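PDB 2C0R: phosphoserine aminotransferase from Bacillus circulans, which catalyses the reversible, pyridoxal-phosphate-dependent transamination of 3-phosphohydroxypyruvate to phosphoserine, using glutamate, in serine biosynthesis, and a parallel step towards pyridoxine phosphate. Local coordinates for residues N96-G101 and T130-Q135; D277-S282 and Q352-F357; A49-A54 and F243-V248. The protein carries 1 engineered substitution. All coordinates share one frame; numbering follows the deposited sequence.

The three contacts are separate: none touches another, and their centres lie about 30 Å (contacts 1 and 2), about 34 Å (1 and 3) and about 40 Å (2 and 3) apart. Contact 1 is nested along the chain in the loop closed by contact 3, yet the two sit on opposite sides of the chain's centre. It lies nearest the cofactor, with the side chain of T100 about 9 Å from a bound pyridoxal phosphate. In contact 3 the side chain of H51 is about 12 Å from a bound pyridoxal phosphate (PLP). Contact 2, away from the annotated sites, joins two helices; one of them, 260-280, follows in the chain the helix 242-257 used by contact 3.

Contact 1: N96-G101 and T130-Q135; sequences NYVMTG and TLPKLQ
T100, one residue beyond strand 94-99, meets L131 and P132 of the loop 130-135, while V98, two residues earlier, meets the proline alone. No hydrogen bond spans the two segments, and the 130 Å² they bury is a join of carbon against carbon. T100 and P132 contribute most, and the threonine is the one to follow from CB outward. Its CB lies 4.0 Å from L131 CD2. From there the methyl branch does the work: T100 CG2 is 3.6 Å from L131 CD2 and 3.7 Å from P132 CD, so it sits against a leucine methyl and the CD methylene of the proline ring. The first torsion sorts the two branches: OG1 stands between the backbone N and the carbonyl carbon (chi1 44°), which leaves CG2 anti to the carbonyl carbon, turned to the loop. OG1 takes E152 OE2 as its hydrogen-bond partner, so the buried hydroxyl is satisfied from outside the contact, which would favour this rotamer. The T100 side chain crosses that of P132 at about a right angle.

Further back along the strand, V98 points its CB toward the loop and sends CG1 to P132 CG at 3.8 Å, with CG1 anti to the backbone N (chi1 -180°). P132 thus presents adjacent ring atoms, CD to T100 and CG to V98, and its ring also packs on A121 of the neighbouring strand 117-122.

Strand 94-99 is an inner strand of the seven-stranded mixed sheet of the large domain of this class-V aminotransferase. Its end runs through T100 into G101, the N-cap of helix 102-114, which carries the cofactor-binding W103: a strand-to-helix turn leading into the pyridoxal phosphate site, with loop 130-135 packed against its T100.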
# COMPACT_ATOMS: atom_id res chain seq x y z
N ASN A 96 -20.58 18.09 1.44
CA ASN A 96 -20.30 19.37 0.80
C ASN A 96 -18.86 19.45 0.31
O ASN A 96 -17.93 19.13 1.07
CB ASN A 96 -20.55 20.52 1.78
CG ASN A 96 -22.07 20.68 1.99
OD1 ASN A 96 -22.77 19.68 2.11
ND2 ASN A 96 -22.54 21.89 2.02
N TYR A 97 -18.72 19.90 -0.94
CA TYR A 97 -17.42 19.97 -1.63
C TYR A 97 -17.11 21.38 -2.15
O TYR A 97 -18.01 22.05 -2.63
CB TYR A 97 -17.38 18.95 -2.81
CG TYR A 97 -17.14 17.56 -2.18
CD1 TYR A 97 -18.19 16.86 -1.61
CD2 TYR A 97 -15.87 17.01 -2.18
CE1 TYR A 97 -18.03 15.63 -1.05
CE2 TYR A 97 -15.70 15.75 -1.58
CZ TYR A 97 -16.77 15.08 -1.04
OH TYR A 97 -16.61 13.85 -0.42
N VAL A 98 -15.85 21.80 -1.99
CA VAL A 98 -15.37 22.99 -2.71
C VAL A 98 -14.72 22.52 -4.00
O VAL A 98 -13.77 21.73 -3.90
CB VAL A 98 -14.37 23.74 -1.83
CG1 VAL A 98 -13.86 25.01 -2.57
CG2 VAL A 98 -14.95 24.06 -0.45
N MET A 99 -15.21 22.94 -5.15
CA MET A 99 -14.86 22.38 -6.44
C MET A 99 -13.84 23.28 -7.14
O MET A 99 -14.16 24.29 -7.72
CB MET A 99 -16.07 22.14 -7.35
CG MET A 99 -17.16 21.32 -6.67
SD MET A 99 -16.57 19.69 -6.09
CE MET A 99 -16.07 19.00 -7.68
N THR A 100 -12.57 22.86 -7.02
CA THR A 100 -11.43 23.68 -7.43
C THR A 100 -10.68 23.08 -8.59
O THR A 100 -9.62 23.61 -8.97
CB THR A 100 -10.45 23.90 -6.24
OG1 THR A 100 -10.30 22.63 -5.57
CG2 THR A 100 -11.06 24.88 -5.25
N GLY A 101 -11.14 21.97 -9.15
CA GLY A 101 -10.34 21.42 -10.25
C GLY A 101 -10.40 19.90 -10.20
O GLY A 101 -11.31 19.23 -9.69
N THR A 130 -9.35 30.64 -11.01
CA THR A 130 -9.50 31.57 -9.91
C THR A 130 -10.09 30.83 -8.71
O THR A 130 -11.28 30.50 -8.78
CB THR A 130 -10.45 32.73 -10.30
OG1 THR A 130 -9.92 33.32 -11.48
CG2 THR A 130 -10.53 33.78 -9.20
N LEU A 131 -9.31 30.60 -7.67
CA LEU A 131 -9.91 29.86 -6.56
C LEU A 131 -11.08 30.63 -5.98
O LEU A 131 -11.11 31.86 -6.00
CB LEU A 131 -8.87 29.67 -5.46
CG LEU A 131 -7.80 28.64 -5.80
CD1 LEU A 131 -6.58 28.82 -4.90
CD2 LEU A 131 -8.43 27.26 -5.70
N PRO A 132 -12.04 29.93 -5.44
CA PRO A 132 -13.12 30.59 -4.73
C PRO A 132 -12.52 31.30 -3.52
O PRO A 132 -11.67 30.78 -2.81
CB PRO A 132 -14.03 29.48 -4.26
CG PRO A 132 -13.39 28.21 -4.64
CD PRO A 132 -12.14 28.45 -5.44
N LYS A 133 -12.99 32.52 -3.31
CA LYS A 133 -12.69 33.17 -2.04
C LYS A 133 -13.38 32.43 -0.89
O LYS A 133 -14.45 31.80 -1.08
CB LYS A 133 -13.19 34.61 -2.07
CG LYS A 133 -12.55 35.46 -3.15
CD LYS A 133 -13.17 36.86 -3.21
CE LYS A 133 -12.45 37.79 -4.18
NZ LYS A 133 -12.68 39.25 -3.94
N LEU A 134 -12.82 32.55 0.31
CA LEU A 134 -13.41 31.79 1.43
C LEU A 134 -14.85 32.21 1.68
O LEU A 134 -15.69 31.38 2.10
CB LEU A 134 -12.51 31.94 2.66
CG LEU A 134 -11.15 31.25 2.60
CD1 LEU A 134 -10.53 31.14 3.99
CD2 LEU A 134 -11.21 29.87 1.96
N GLN A 135 -15.19 33.47 1.40
CA GLN A 135 -16.51 34.08 1.59
C GLN A 135 -17.56 33.44 0.70
O GLN A 135 -18.76 33.48 0.97
CB GLN A 135 -16.43 35.57 1.29

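Contact 2: D277-S282 and Q352-F357; sequences DAIDQS and QFMEHF
M354 reaches from helix 344-361 to A278 and I279 of helix 260-280, and its terminal methyl makes every contact between the two segments. M354 CE lies 4.0 Å from A278 CB and likewise 4.0 Å from I279 CG1. The two directions from CE open at close to 80°, which places the methyl against neighbouring side chains of one helical turn. The conformation of the methionine accounts for this: CG is anti to the carbonyl carbon (chi1 -77°), the chain then runs extended through CG and SD, and a bend at chi3 (72°) turns CE aside at the end.

The two partners are oriented differently. A278 points its CB toward the other helix, whereas the CB of I279 points away. In the isoleucine CG1, anti to the carbonyl carbon as the methionine's CG is, is the branch that meets the methyl, while CG2 stands anti to the backbone N and takes no part. The two long side chains pass at a slant. I279 also packs on I300 and F302 of strand 299-303, and M354 on the same F302 and on F313 of helix 307-319. Both side chains therefore pack on strand 299-303 of the C-terminal alpha/beta domain that completes the fold of these aminotransferases, with the methionine between helix 260-280, strand 299-303 and helix 307-319.

Past the last helical residue of 260-280, the chain turns, and S282 OG accepts a hydrogen bond from Y286 N. The hydroxyl of Y286 in turn bonds M354 O, linking the loop that follows the first helix to the second.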
# COMPACT_ATOMS: atom_id res chain seq x y z
N ASP A 277 8.89 33.93 -11.56
CA ASP A 277 9.54 35.11 -12.17
C ASP A 277 9.96 34.81 -13.60
O ASP A 277 9.89 35.70 -14.44
CB ASP A 277 10.79 35.52 -11.37
CG ASP A 277 11.60 36.53 -12.16
OD1 ASP A 277 12.75 36.33 -12.65
OD2 ASP A 277 11.03 37.64 -12.30
N ALA A 278 10.43 33.60 -13.88
CA ALA A 278 10.78 33.20 -15.25
C ALA A 278 9.59 33.24 -16.18
O ALA A 278 9.68 33.61 -17.34
CB ALA A 278 11.31 31.76 -15.24
N ILE A 279 8.41 32.84 -15.70
CA ILE A 279 7.17 32.94 -16.50
C ILE A 279 6.73 34.37 -16.68
O ILE A 279 6.39 34.81 -17.78
CB ILE A 279 6.04 32.12 -15.81
CG1 ILE A 279 6.43 30.63 -15.78
CG2 ILE A 279 4.72 32.40 -16.48
CD1 ILE A 279 5.73 29.88 -14.64
N ASP A 280 6.77 35.14 -15.58
CA ASP A 280 6.27 36.52 -15.58
C ASP A 280 7.21 37.48 -16.25
O ASP A 280 6.84 38.63 -16.49
CB ASP A 280 6.00 36.98 -14.14
CG ASP A 280 4.83 36.24 -13.53
OD1 ASP A 280 4.02 35.63 -14.25
OD2 ASP A 280 4.73 36.33 -12.31
N GLN A 281 8.43 37.10 -16.54
CA GLN A 281 9.38 37.92 -17.28
C GLN A 281 9.81 37.08 -18.48
O GLN A 281 10.93 36.64 -18.68
CB GLN A 281 10.56 38.25 -16.38
CG GLN A 281 10.25 39.05 -15.13
CD GLN A 281 9.86 40.49 -15.39
OE1 GLN A 281 8.80 40.97 -14.96
NE2 GLN A 281 10.73 41.20 -16.12
N SER A 282 8.87 36.76 -19.35
CA SER A 282 9.16 35.85 -20.45
C SER A 282 8.71 36.52 -21.75
O SER A 282 8.80 35.91 -22.81
CB SER A 282 8.46 34.52 -20.29
OG SER A 282 7.05 34.66 -20.48
N GLN A 352 17.10 28.30 -16.23
CA GLN A 352 18.13 28.48 -17.26
C GLN A 352 17.66 27.84 -18.55
O GLN A 352 17.75 28.48 -19.61
CB GLN A 352 19.44 27.86 -16.79
CG GLN A 352 20.12 28.50 -15.59
CD GLN A 352 21.37 27.81 -15.08
OE1 GLN A 352 21.77 28.05 -13.93
NE2 GLN A 352 22.01 26.98 -15.89
N PHE A 353 17.16 26.62 -18.45
CA PHE A 353 16.61 25.95 -19.64
C PHE A 353 15.48 26.76 -20.26
O PHE A 353 15.42 26.91 -21.47
CB PHE A 353 16.15 24.54 -19.27
CG PHE A 353 15.44 23.89 -20.46
CD1 PHE A 353 16.22 23.37 -21.49
CD2 PHE A 353 14.06 23.82 -20.56
CE1 PHE A 353 15.62 22.80 -22.60
CE2 PHE A 353 13.45 23.26 -21.68
CZ PHE A 353 14.24 22.73 -22.69
N MET A 354 14.60 27.27 -19.41
CA MET A 354 13.50 28.06 -19.92
C MET A 354 13.98 29.32 -20.62
O MET A 354 13.39 29.73 -21.61
CB MET A 354 12.55 28.45 -18.76
CG MET A 354 11.68 27.27 -18.34
SD MET A 354 10.80 27.66 -16.80
CE MET A 354 9.60 28.86 -17.39
N GLU A 355 15.05 29.94 -20.11
CA GLU A 355 15.59 31.13 -20.76
C GLU A 355 16.17 30.79 -22.12
O GLU A 355 15.91 31.47 -23.11
CB GLU A 355 16.66 31.74 -19.85
CG GLU A 355 17.30 32.94 -20.52
CD GLU A 355 16.46 34.20 -20.58
OE1 GLU A 355 16.85 35.10 -21.34
OE2 GLU A 355 15.42 34.31 -19.89
N HIS A 356 16.95 29.71 -22.22
CA HIS A 356 17.47 29.23 -23.49
C HIS A 356 16.36 28.91 -24.50
O HIS A 356 16.44 29.28 -25.69
CB HIS A 356 18.33 27.96 -23.35
CG HIS A 356 18.66 27.31 -24.66
ND1 HIS A 356 19.51 27.87 -25.61
CD2 HIS A 356 18.27 26.13 -25.22
CE1 HIS A 356 19.63 27.11 -26.67
NE2 HIS A 356 18.88 26.03 -26.45
N PHE A 357 15.34 28.19 -24.05
CA PHE A 357 14.31 27.79 -25.02
C PHE A 357 13.55 28.99 -25.52
O PHE A 357 13.23 29.10 -26.70
CB PHE A 357 13.41 26.75 -24.33
CG PHE A 357 12.51 26.03 -25.31
CD1 PHE A 357 12.92 24.86 -25.90
CD2 PHE A 357 11.27 26.57 -25.62
CE1 PHE A 357 12.06 24.22 -26.77
CE2 PHE A 357 10.41 25.93 -26.49
CZ PHE A 357 10.84 24.77 -27.11

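Contact 3: A49-A54 and F243-V248; sequences AVHNEA and FGIYMV
Helical segments 49-54 and 243-248 pass at 8.9 Å between axes with their directions 48° apart, and come closest at V50 and Y246, whose CA atoms are 6.1 Å apart. V50 points its CB toward the other helix and lays CG1 only 3.6 Å from Y246 CA and 4.1 Å from Y246 CB, at the edge of the tyrosine ring. I245 fills the next step: its CD1 approaches the edge of the H51 imidazole, 3.7 Å from ND1, its CG2 is 4.3 Å from A54 CB, and it also packs on F72 of strand 68-73. With CG anti to the backbone N (chi1 -172°), the H51 ring swings toward the isoleucine, and both nitrogens are used, ND1 by Y47 OH and NE2 by N234 O. Shortening I245 to an alanine removes both branches and is likely to open a gap beside the H51 edge and A54. Y246 OH bonds E26. This is a helix-helix crossing within the subunit, with the F243 and M247 side of helix 242-257 turned to the second subunit; N238 and T239, just before it, are pyridoxal phosphate ligands that, as in this family, probably serve the neighbouring subunit's cofactor.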
# COMPACT_ATOMS: atom_id res chain seq x y z
N ALA A 49 8.25 0.68 17.03
CA ALA A 49 8.88 1.95 17.41
C ALA A 49 8.89 2.93 16.23
O ALA A 49 8.64 4.13 16.40
CB ALA A 49 10.31 1.73 17.90
N VAL A 50 9.20 2.43 15.03
CA VAL A 50 9.25 3.27 13.85
C VAL A 50 7.85 3.79 13.54
O VAL A 50 7.61 4.97 13.25
CB VAL A 50 9.80 2.49 12.64
CG1 VAL A 50 9.57 3.21 11.33
CG2 VAL A 50 11.29 2.19 12.88
N HIS A 51 6.90 2.84 13.60
CA HIS A 51 5.49 3.17 13.30
C HIS A 51 4.94 4.26 14.20
O HIS A 51 4.22 5.17 13.76
CB HIS A 51 4.73 1.85 13.48
CG HIS A 51 3.29 1.85 13.07
ND1 HIS A 51 2.90 1.63 11.75
CD2 HIS A 51 2.19 2.01 13.82
CE1 HIS A 51 1.56 1.66 11.75
NE2 HIS A 51 1.10 1.90 12.98
N ASN A 52 5.26 4.14 15.50
CA ASN A 52 4.82 5.14 16.47
C ASN A 52 5.62 6.42 16.41
O ASN A 52 5.06 7.51 16.59
CB ASN A 52 4.87 4.53 17.86
CG ASN A 52 3.80 3.49 18.06
OD1 ASN A 52 4.02 2.38 18.60
ND2 ASN A 52 2.63 3.84 17.60
N GLU A 53 6.90 6.36 16.14
CA GLU A 53 7.74 7.54 16.02
C GLU A 53 7.28 8.42 14.86
O GLU A 53 7.30 9.64 14.97
CB GLU A 53 9.22 7.13 15.84
CG GLU A 53 10.22 8.27 15.73
CD GLU A 53 11.57 7.79 15.19
OE1 GLU A 53 11.90 6.62 15.30
OE2 GLU A 53 12.30 8.57 14.56
N ALA A 54 6.88 7.77 13.78
CA ALA A 54 6.46 8.56 12.62
C ALA A 54 5.26 9.42 13.00
O ALA A 54 5.19 10.56 12.59
CB ALA A 54 6.13 7.64 11.45
N PHE A 243 7.47 -0.58 4.97
CA PHE A 243 8.64 0.14 4.40
C PHE A 243 8.24 1.57 4.09
O PHE A 243 9.03 2.47 4.30
CB PHE A 243 9.21 -0.56 3.17
CG PHE A 243 10.51 0.06 2.71
CD1 PHE A 243 11.67 -0.14 3.47
CD2 PHE A 243 10.59 0.80 1.55
CE1 PHE A 243 12.88 0.35 3.15
CE2 PHE A 243 11.84 1.33 1.26
CZ PHE A 243 12.96 1.16 2.03
N GLY A 244 7.02 1.75 3.59
CA GLY A 244 6.59 3.13 3.32
C GLY A 244 6.56 3.96 4.59
O GLY A 244 6.91 5.14 4.58
N ILE A 245 6.06 3.39 5.71
CA ILE A 245 5.99 4.14 6.93
C ILE A 245 7.37 4.42 7.49
O ILE A 245 7.62 5.51 7.98
CB ILE A 245 5.10 3.40 7.95
CG1 ILE A 245 3.65 3.43 7.43
CG2 ILE A 245 5.20 3.98 9.33
CD1 ILE A 245 2.76 2.39 8.10
N TYR A 246 8.29 3.45 7.40
CA TYR A 246 9.68 3.68 7.73
C TYR A 246 10.25 4.85 6.93
O TYR A 246 10.98 5.71 7.46
CB TYR A 246 10.47 2.38 7.46
CG TYR A 246 11.94 2.61 7.25
CD1 TYR A 246 12.83 2.76 8.32
CD2 TYR A 246 12.47 2.64 5.96
CE1 TYR A 246 14.16 2.96 8.10
CE2 TYR A 246 13.81 2.84 5.73
CZ TYR A 246 14.64 3.00 6.81
OH TYR A 246 15.97 3.19 6.55
N MET A 247 9.93 4.92 5.65
CA MET A 247 10.47 6.01 4.81
C MET A 247 9.80 7.33 5.13
O MET A 247 10.49 8.36 5.16
CB MET A 247 10.24 5.70 3.34
CG MET A 247 11.07 4.63 2.67
SD MET A 247 12.86 4.94 2.77
CE MET A 247 13.09 6.20 1.52
N VAL A 248 8.50 7.34 5.41
CA VAL A 248 7.88 8.56 5.94
C VAL A 248 8.60 9.04 7.19
O VAL A 248 8.91 10.24 7.34
CB VAL A 248 6.37 8.32 6.21
CG1 VAL A 248 5.75 9.50 6.97
CG2 VAL A 248 5.63 8.09 4.89